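Local coordinates for protein splicing factor U2AF 35 kDa subunit (Homo sapiens, PDB 1JMT) that helps select the 3' splice site during pre-mRNA splicing by pairing with the large U2AF subunit and recruiting U2 snRNP to the branch point, at residues A[45-48]-A[49-53]; A[76-79]-A[80-84]; A[85-88]-A[89-93]. The protein carries 1 engineered substitution. All blocks are in the same frame, centred on the assembly; numbering follows the deposited sequence.

Contact 1. Residues A[45-48]-A[49-53]; sequences TEME and EKYGE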
loop_
_atom_site.group_PDB
_atom_site.type_symbol
_atom_site.label_atom_id
_atom_site.label_comp_id
_atom_site.label_asym_id
_atom_site.label_seq_id
_atom_site.Cartn_x
_atom_site.Cartn_y
_atom_site.Cartn_z
ATOM N N THR A 45 7.757 -3.136 -6.792
ATOM C CA THR A 45 8.905 -4.030 -6.670
ATOM C C THR A 45 8.629 -5.189 -5.722
ATOM O O THR A 45 8.912 -6.348 -6.039
ATOM C CB THR A 45 10.150 -3.270 -6.186
ATOM O OG1 THR A 45 10.555 -2.340 -7.197
ATOM C CG2 THR A 45 11.298 -4.237 -5.898
ATOM N N GLU A 46 8.079 -4.880 -4.557
ATOM C CA GLU A 46 7.763 -5.921 -3.594
ATOM C C GLU A 46 6.718 -6.878 -4.172
ATOM O O GLU A 46 6.833 -8.095 -3.999
ATOM C CB GLU A 46 7.255 -5.299 -2.289
ATOM C CG GLU A 46 6.930 -6.304 -1.187
ATOM C CD GLU A 46 8.137 -7.134 -0.735
ATOM O OE1 GLU A 46 9.285 -6.671 -0.884
ATOM O OE2 GLU A 46 7.930 -8.248 -0.212
ATOM N N MET A 47 5.710 -6.345 -4.869
ATOM C CA MET A 47 4.670 -7.205 -5.456
ATOM C C MET A 47 5.275 -8.233 -6.405
ATOM O O MET A 47 4.915 -9.414 -6.369
ATOM C CB MET A 47 3.623 -6.385 -6.224
ATOM C CG MET A 47 2.756 -5.470 -5.363
ATOM S SD MET A 47 1.861 -6.355 -4.067
ATOM C CE MET A 47 2.954 -6.052 -2.692
ATOM N N GLU A 48 6.197 -7.783 -7.249
ATOM C CA GLU A 48 6.840 -8.676 -8.206
ATOM C C GLU A 48 7.895 -9.564 -7.563
ATOM O O GLU A 48 8.055 -10.705 -7.944
ATOM C CB GLU A 48 7.471 -7.874 -9.350
ATOM C CG GLU A 48 6.453 -7.160 -10.214
ATOM C CD GLU A 48 6.682 -7.392 -11.696
ATOM O OE1 GLU A 48 7.737 -6.956 -12.205
ATOM O OE2 GLU A 48 5.809 -8.013 -12.348
ATOM N N GLU A 49 8.613 -9.030 -6.586
ATOM C CA GLU A 49 9.663 -9.784 -5.914
ATOM C C GLU A 49 9.137 -10.962 -5.095
ATOM O O GLU A 49 9.651 -12.077 -5.197
ATOM C CB GLU A 49 10.473 -8.845 -5.010
ATOM C CG GLU A 49 11.977 -8.870 -5.249
ATOM C CD GLU A 49 12.623 -10.171 -4.804
ATOM O OE1 GLU A 49 12.587 -10.466 -3.588
ATOM O OE2 GLU A 49 13.166 -10.896 -5.668
ATOM N N LYS A 50 8.100 -10.737 -4.299
ATOM C CA LYS A 50 7.589 -11.808 -3.460
ATOM C C LYS A 50 6.267 -12.474 -3.821
ATOM O O LYS A 50 6.043 -13.617 -3.435
ATOM C CB LYS A 50 7.528 -11.332 -2.005
ATOM C CG LYS A 50 8.905 -11.026 -1.419
ATOM C CD LYS A 50 8.845 -10.800 0.083
ATOM C CE LYS A 50 10.198 -10.385 0.649
ATOM N NZ LYS A 50 11.222 -11.456 0.479
ATOM N N TYR A 51 5.395 -11.799 -4.559
ATOM C CA TYR A 51 4.108 -12.408 -4.872
ATOM C C TYR A 51 3.859 -12.839 -6.306
ATOM O O TYR A 51 3.050 -13.731 -6.548
ATOM C CB TYR A 51 2.981 -11.486 -4.420
ATOM C CG TYR A 51 3.060 -11.143 -2.952
ATOM C CD1 TYR A 51 3.171 -9.817 -2.536
ATOM C CD2 TYR A 51 3.067 -12.144 -1.981
ATOM C CE1 TYR A 51 3.291 -9.497 -1.193
ATOM C CE2 TYR A 51 3.185 -11.831 -0.628
ATOM C CZ TYR A 51 3.299 -10.508 -0.242
ATOM O OH TYR A 51 3.434 -10.189 1.091
ATOM N N GLY A 52 4.528 -12.213 -7.265
ATOM C CA GLY A 52 4.306 -12.615 -8.639
ATOM C C GLY A 52 4.248 -11.497 -9.652
ATOM O O GLY A 52 4.343 -10.313 -9.318
ATOM N N GLU A 53 4.077 -11.892 -10.906
ATOM C CA GLU A 53 4.023 -10.963 -12.022
ATOM C C GLU A 53 2.835 -10.012 -11.976
ATOM O O GLU A 53 1.681 -10.429 -11.873
ATOM C CB GLU A 53 4.024 -11.753 -13.336
ATOM C CG GLU A 53 3.968 -10.906 -14.592
ATOM C CD GLU A 53 4.397 -11.682 -15.827
ATOM O OE1 GLU A 53 4.067 -11.240 -16.950
ATOM O OE2 GLU A 53 5.071 -12.725 -15.673
#
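M47 and Y51 meet one turn apart at the C-terminal end of helix 22-51. This is the first of the two helices that pack on the sheet of the RNA recognition motif. The M47 chain leaves beside its own backbone N (chi1 -67°) and bends twice more. Its methyl thereby curls back to the tyrosine. CE lies in the plane of the Y51 ring, at its edge, 3.8 Å from CE1. The sulfur approaches obliquely, with SD 5.3 Å from the centroid of the Y51 ring, so this is a Met-aromatic contact with no sulfur over the face. F75 of strand 68-75 touches both side chains from the sheet. The Y51 hydroxyl extends to D87 and R91.

E46 slants across K50, but their closest approach is too short in the model to trust. Their charges do not pair: E46 OE2 is 4.6 Å from K50 NZ, and the salt bridge of OE2 is made with R91. M47 and E46 also pack on an aromatic side chain of the bound peptide.

The helix widens into a pi-type turn here. M47 O takes two backbone N-H groups, from Y51 N above the carbonyl plane and from G52 N within it. G52 then leaves the helix at phi 140°, where a side chain would be jammed against the carbonyl of Y51. E48 OE2 accepts from V54 N, at the start of the next strand. The G52 carbonyl comes back toward E48, whose CA sends a nearly straight C-H...O contact to G52 O at 3.2 Å.

Contact 2. Residues A[76-79]-A[80-84]; sequences RREE and DAEKA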
loop_
_atom_site.group_PDB
_atom_site.type_symbol
_atom_site.label_atom_id
_atom_site.label_comp_id
_atom_site.label_asym_id
_atom_site.label_seq_id
_atom_site.Cartn_x
_atom_site.Cartn_y
_atom_site.Cartn_z
ATOM N N ARG A 76 -0.926 -11.217 -12.903
ATOM C CA ARG A 76 -1.190 -11.988 -14.106
ATOM C C ARG A 76 -1.886 -13.295 -13.731
ATOM O O ARG A 76 -2.690 -13.821 -14.497
ATOM C CB ARG A 76 0.122 -12.285 -14.828
ATOM C CG ARG A 76 -0.047 -13.082 -16.102
ATOM C CD ARG A 76 1.255 -13.142 -16.880
ATOM N NE ARG A 76 1.101 -13.863 -18.136
ATOM C CZ ARG A 76 2.031 -13.920 -19.082
ATOM N NH1 ARG A 76 3.189 -13.294 -18.914
ATOM N NH2 ARG A 76 1.803 -14.605 -20.195
ATOM N N ARG A 77 -1.582 -13.800 -12.539
ATOM C CA ARG A 77 -2.153 -15.052 -12.058
ATOM C C ARG A 77 -3.082 -14.926 -10.864
ATOM O O ARG A 77 -2.718 -14.368 -9.834
ATOM C CB ARG A 77 -1.036 -16.026 -11.699
ATOM C CG ARG A 77 -0.236 -16.466 -12.863
ATOM C CD ARG A 77 0.878 -17.407 -12.466
ATOM N NE ARG A 77 1.677 -17.806 -13.615
ATOM C CZ ARG A 77 1.803 -17.084 -14.722
ATOM N NH1 ARG A 77 1.187 -15.919 -14.861
ATOM N NH2 ARG A 77 2.555 -17.533 -15.696
ATOM N N GLU A 78 -4.283 -15.474 -11.008
ATOM C CA GLU A 78 -5.274 -15.439 -9.947
ATOM C C GLU A 78 -4.683 -16.053 -8.678
ATOM O O GLU A 78 -4.978 -15.609 -7.568
ATOM C CB GLU A 78 -6.523 -16.210 -10.388
ATOM C CG GLU A 78 -7.697 -16.149 -9.424
ATOM C CD GLU A 78 -8.971 -16.726 -10.026
ATOM O OE1 GLU A 78 -8.932 -17.874 -10.522
ATOM O OE2 GLU A 78 -10.012 -16.032 -10.003
ATOM N N GLU A 79 -3.836 -17.063 -8.850
ATOM C CA GLU A 79 -3.196 -17.746 -7.726
ATOM C C GLU A 79 -2.327 -16.803 -6.902
ATOM O O GLU A 79 -2.421 -16.778 -5.675
ATOM C CB GLU A 79 -2.328 -18.895 -8.240
ATOM C CG GLU A 79 -3.084 -19.951 -9.024
ATOM C CD GLU A 79 -2.199 -20.654 -10.036
ATOM O OE1 GLU A 79 -2.343 -20.380 -11.244
ATOM O OE2 GLU A 79 -1.345 -21.464 -9.620
ATOM N N ASP A 80 -1.472 -16.041 -7.581
ATOM C CA ASP A 80 -0.587 -15.101 -6.907
ATOM C C ASP A 80 -1.386 -14.092 -6.099
ATOM O O ASP A 80 -1.027 -13.764 -4.971
ATOM C CB ASP A 80 0.292 -14.368 -7.921
ATOM C CG ASP A 80 1.268 -15.298 -8.626
ATOM O OD1 ASP A 80 1.786 -16.222 -7.964
ATOM O OD2 ASP A 80 1.528 -15.095 -9.834
ATOM N N ALA A 81 -2.477 -13.610 -6.684
ATOM C CA ALA A 81 -3.338 -12.637 -6.025
ATOM C C ALA A 81 -3.892 -13.172 -4.707
ATOM O O ALA A 81 -3.797 -12.513 -3.677
ATOM C CB ALA A 81 -4.479 -12.245 -6.943
ATOM N N GLU A 82 -4.470 -14.368 -4.744
ATOM C CA GLU A 82 -5.051 -14.969 -3.553
ATOM C C GLU A 82 -4.017 -15.199 -2.462
ATOM O O GLU A 82 -4.319 -15.060 -1.277
ATOM C CB GLU A 82 -5.743 -16.290 -3.909
ATOM C CG GLU A 82 -6.880 -16.123 -4.906
ATOM C CD GLU A 82 -7.573 -17.432 -5.242
ATOM O OE1 GLU A 82 -6.871 -18.397 -5.615
ATOM O OE2 GLU A 82 -8.818 -17.493 -5.141
ATOM N N LYS A 83 -2.800 -15.552 -2.856
ATOM C CA LYS A 83 -1.746 -15.777 -1.877
ATOM C C LYS A 83 -1.185 -14.465 -1.346
ATOM O O LYS A 83 -0.764 -14.385 -0.189
ATOM C CB LYS A 83 -0.623 -16.614 -2.487
ATOM C CG LYS A 83 -0.973 -18.092 -2.638
ATOM C CD LYS A 83 0.184 -18.866 -3.249
ATOM C CE LYS A 83 -0.177 -20.324 -3.461
ATOM N NZ LYS A 83 0.912 -21.071 -4.151
ATOM N N ALA A 84 -1.172 -13.436 -2.191
ATOM C CA ALA A 84 -0.662 -12.139 -1.773
ATOM C C ALA A 84 -1.547 -11.594 -0.664
ATOM O O ALA A 84 -1.058 -11.114 0.356
ATOM C CB ALA A 84 -0.641 -11.166 -2.948
HETATM O O HOH W 1 0.489 -12.941 -11.184
#
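R77 and D80 lie side by side and point the same way. The D80 carboxylate oxygen OD2 sits along the aliphatic part of the arginine, 3.3 Å from R77 CB and 3.6 Å from R77 CD. The guanidinium and carboxylate planes are only 11° apart, yet they form no salt bridge. R77 NE is 4.7 Å from D80 OD2, because the extended arginine carries its charged end past the acid.

A water ties the same two residues together. It accepts from R77 N at 2.6 Å and donates to D80 OD2 at 2.7 Å. The torsion of D80 permits this: CG stands beside its own backbone N, opposite the carbonyl carbon (chi1 -66°), so the acid turns back to the start of the helix. R77 is the N-cap residue. This is not a capping box: the carboxylate reaches the N-cap N-H only through the water, and R77 has no side-chain acceptor to return the bond.

The helix that begins here, 78-88, is the second helix of the RNA recognition motif. Its first turns are closed by backbone bonds. A81 N donates to R77 O at 3.2 Å, and the next two pairs run from E82 N to E78 O and from K83 N to E79 O. Carbon CG of E82 also rests 3.3 Å from E78 O. The acids E78, E79 and D80 crowd the N-terminal end, where the helix dipole would probably favour their negative charge.

Further out, E78 OE2 takes a bond from the chain terminus at S1 N. R76 is held by a salt bridge to E53. D80, A81 and A84 rest on F75 of strand 68-75.

Contact 3. Residues A[85-88]-A[89-93]; sequences VIDL and NNRWF
D87 and R91 cross at a slant in the turn that leads from helix 78-88 to strand 92-93 of the RNA recognition motif. CG of D87 is trans to its backbone N (chi1 -173°), which turns the carboxylate toward the R91 side chain. Its OD2 lies 3.5 Å from R91 CD. R91 runs straight through chi2, then bends at chi3 (67°). The bend leaves its NH1 4.2 Å from D87 OD2, too far for a salt bridge. Both probably bond to the Y51 hydroxyl. R91 NH1 also pairs with E46, and NH2 with an acidic side chain of the bound peptide.

The backbone beneath is a type I turn from L88 to R91, in which R91 N donates to L88 O at 3.1 Å. The helix's last turn ends with N89 N on V85 O. The N89 side chain lies alongside V85, its ND2 3.5 Å from V85 CG1. N89 OD1 accepts from A100 N and so ties the turn to strand 96-102. The N90 amide is set differently: its ND2 donates to a water, at 3.1 Å, which in turn donates to D87 OD1.

The L88 side chain packs against the sheet, on I4, L6, I98 and A100. N89 O accepts from a basic side chain of the peptide. W92 and F93 meet aromatic side chains of this peptide, part of the large U2AF subunit.

A leucine in place of R91 would probably leave E46 and the peptide's acidic side chain without their cation, and the Y51 hydroxyl without one partner. One guanidinium therefore serves acids of both molecules, which probably balances their negative charge where the peptide binds.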
loop_
_atom_site.group_PDB
_atom_site.type_symbol
_atom_site.label_atom_id
_atom_site.label_comp_id
_atom_site.label_asym_id
_atom_site.label_seq_id
_atom_site.Cartn_x
_atom_site.Cartn_y
_atom_site.Cartn_z
ATOM N N VAL A 85 -2.858 -11.680 -0.869
ATOM C CA VAL A 85 -3.813 -11.183 0.113
ATOM C C VAL A 85 -3.576 -11.787 1.494
ATOM O O VAL A 85 -3.495 -11.065 2.490
ATOM C CB VAL A 85 -5.259 -11.468 -0.338
ATOM C CG1 VAL A 85 -6.242 -11.085 0.762
ATOM C CG2 VAL A 85 -5.560 -10.676 -1.604
ATOM N N ILE A 86 -3.453 -13.108 1.545
ATOM C CA ILE A 86 -3.229 -13.810 2.801
ATOM C C ILE A 86 -1.933 -13.364 3.482
ATOM O O ILE A 86 -1.935 -12.995 4.660
ATOM C CB ILE A 86 -3.179 -15.338 2.576
ATOM C CG1 ILE A 86 -4.508 -15.817 1.991
ATOM C CG2 ILE A 86 -2.898 -16.054 3.893
ATOM C CD1 ILE A 86 -4.450 -17.215 1.413
ATOM N N ASP A 87 -0.827 -13.387 2.744
ATOM C CA ASP A 87 0.443 -12.983 3.331
ATOM C C ASP A 87 0.470 -11.502 3.705
ATOM O O ASP A 87 0.957 -11.136 4.779
ATOM C CB ASP A 87 1.607 -13.294 2.380
ATOM C CG ASP A 87 2.961 -13.047 3.027
ATOM O OD1 ASP A 87 3.242 -13.678 4.070
ATOM O OD2 ASP A 87 3.744 -12.223 2.506
ATOM N N LEU A 88 -0.054 -10.652 2.826
ATOM C CA LEU A 88 -0.060 -9.210 3.081
ATOM C C LEU A 88 -0.856 -8.841 4.320
ATOM O O LEU A 88 -0.540 -7.865 5.006
ATOM C CB LEU A 88 -0.603 -8.454 1.865
ATOM C CG LEU A 88 0.395 -8.359 0.706
ATOM C CD1 LEU A 88 -0.325 -8.030 -0.588
ATOM C CD2 LEU A 88 1.442 -7.307 1.032
ATOM N N ASN A 89 -1.900 -9.607 4.609
ATOM C CA ASN A 89 -2.693 -9.321 5.784
ATOM C C ASN A 89 -1.944 -9.683 7.068
ATOM O O ASN A 89 -2.403 -9.370 8.167
ATOM C CB ASN A 89 -4.049 -10.027 5.709
ATOM C CG ASN A 89 -5.082 -9.198 4.968
ATOM O OD1 ASN A 89 -5.223 -8.007 5.229
ATOM N ND2 ASN A 89 -5.810 -9.820 4.048
ATOM N N ASN A 90 -0.791 -10.336 6.914
ATOM C CA ASN A 90 0.068 -10.697 8.039
ATOM C C ASN A 90 1.318 -9.807 8.068
ATOM O O ASN A 90 2.320 -10.160 8.696
ATOM C CB ASN A 90 0.518 -12.162 7.947
ATOM C CG ASN A 90 -0.621 -13.136 8.167
ATOM O OD1 ASN A 90 -1.475 -12.914 9.017
ATOM N ND2 ASN A 90 -0.630 -14.228 7.409
ATOM N N ARG A 91 1.269 -8.660 7.391
ATOM C CA ARG A 91 2.434 -7.773 7.364
ATOM C C ARG A 91 2.144 -6.325 7.737
ATOM O O ARG A 91 1.000 -5.861 7.688
ATOM C CB ARG A 91 3.091 -7.792 5.977
ATOM C CG ARG A 91 3.553 -9.155 5.509
ATOM C CD ARG A 91 4.148 -9.094 4.095
ATOM N NE ARG A 91 5.398 -8.337 4.046
ATOM C CZ ARG A 91 6.095 -8.116 2.939
ATOM N NH1 ARG A 91 5.668 -8.591 1.773
ATOM N NH2 ARG A 91 7.228 -7.426 2.994
ATOM N N TRP A 92 3.205 -5.617 8.113
ATOM C CA TRP A 92 3.106 -4.207 8.459
ATOM C C TRP A 92 3.585 -3.421 7.248
ATOM O O TRP A 92 4.254 -3.953 6.366
ATOM C CB TRP A 92 4.039 -3.842 9.621
ATOM C CG TRP A 92 3.861 -4.599 10.900
ATOM C CD1 TRP A 92 4.760 -5.455 11.472
ATOM C CD2 TRP A 92 2.777 -4.478 11.830
ATOM N NE1 TRP A 92 4.308 -5.866 12.702
ATOM C CE2 TRP A 92 3.091 -5.287 12.947
ATOM C CE3 TRP A 92 1.568 -3.772 11.823
ATOM C CZ2 TRP A 92 2.245 -5.399 14.059
ATOM C CZ3 TRP A 92 0.723 -3.882 12.931
ATOM C CH2 TRP A 92 1.069 -4.696 14.032
ATOM N N PHE A 93 3.245 -2.145 7.228
ATOM C CA PHE A 93 3.689 -1.243 6.183
ATOM C C PHE A 93 3.662 0.146 6.796
ATOM O O PHE A 93 2.608 0.627 7.213
ATOM C CB PHE A 93 2.765 -1.270 4.955
ATOM C CG PHE A 93 3.247 -0.404 3.821
ATOM C CD1 PHE A 93 4.110 -0.912 2.855
ATOM C CD2 PHE A 93 2.852 0.925 3.726
ATOM C CE1 PHE A 93 4.565 -0.112 1.817
ATOM C CE2 PHE A 93 3.307 1.734 2.686
ATOM C CZ PHE A 93 4.163 1.215 1.733
HETATM O O HOH W 2 1.590 -14.949 5.396
#

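How the contacts relate
The three contacts follow one another along the chain, and contacts 2 and 3 share helix 78-88. Contacts 1 and 2 have centres about 10 Å apart. They are joined by a salt bridge, E53 OE1 to R76 NH1 at 3.0 Å, and by A84 CB against the Y51 ring. Contact 3 is about 13 Å from contact 1, centre to centre. The Y51 hydroxyl joins these two through two probable hydrogen bonds, to D87 OD2 at 2.5 Å and to R91 NH1 at 2.8 Å. Y51 thus links the C-terminal ends of helices 22-51 and 78-88. The bound peptide packs on residues of contacts 1 and 3.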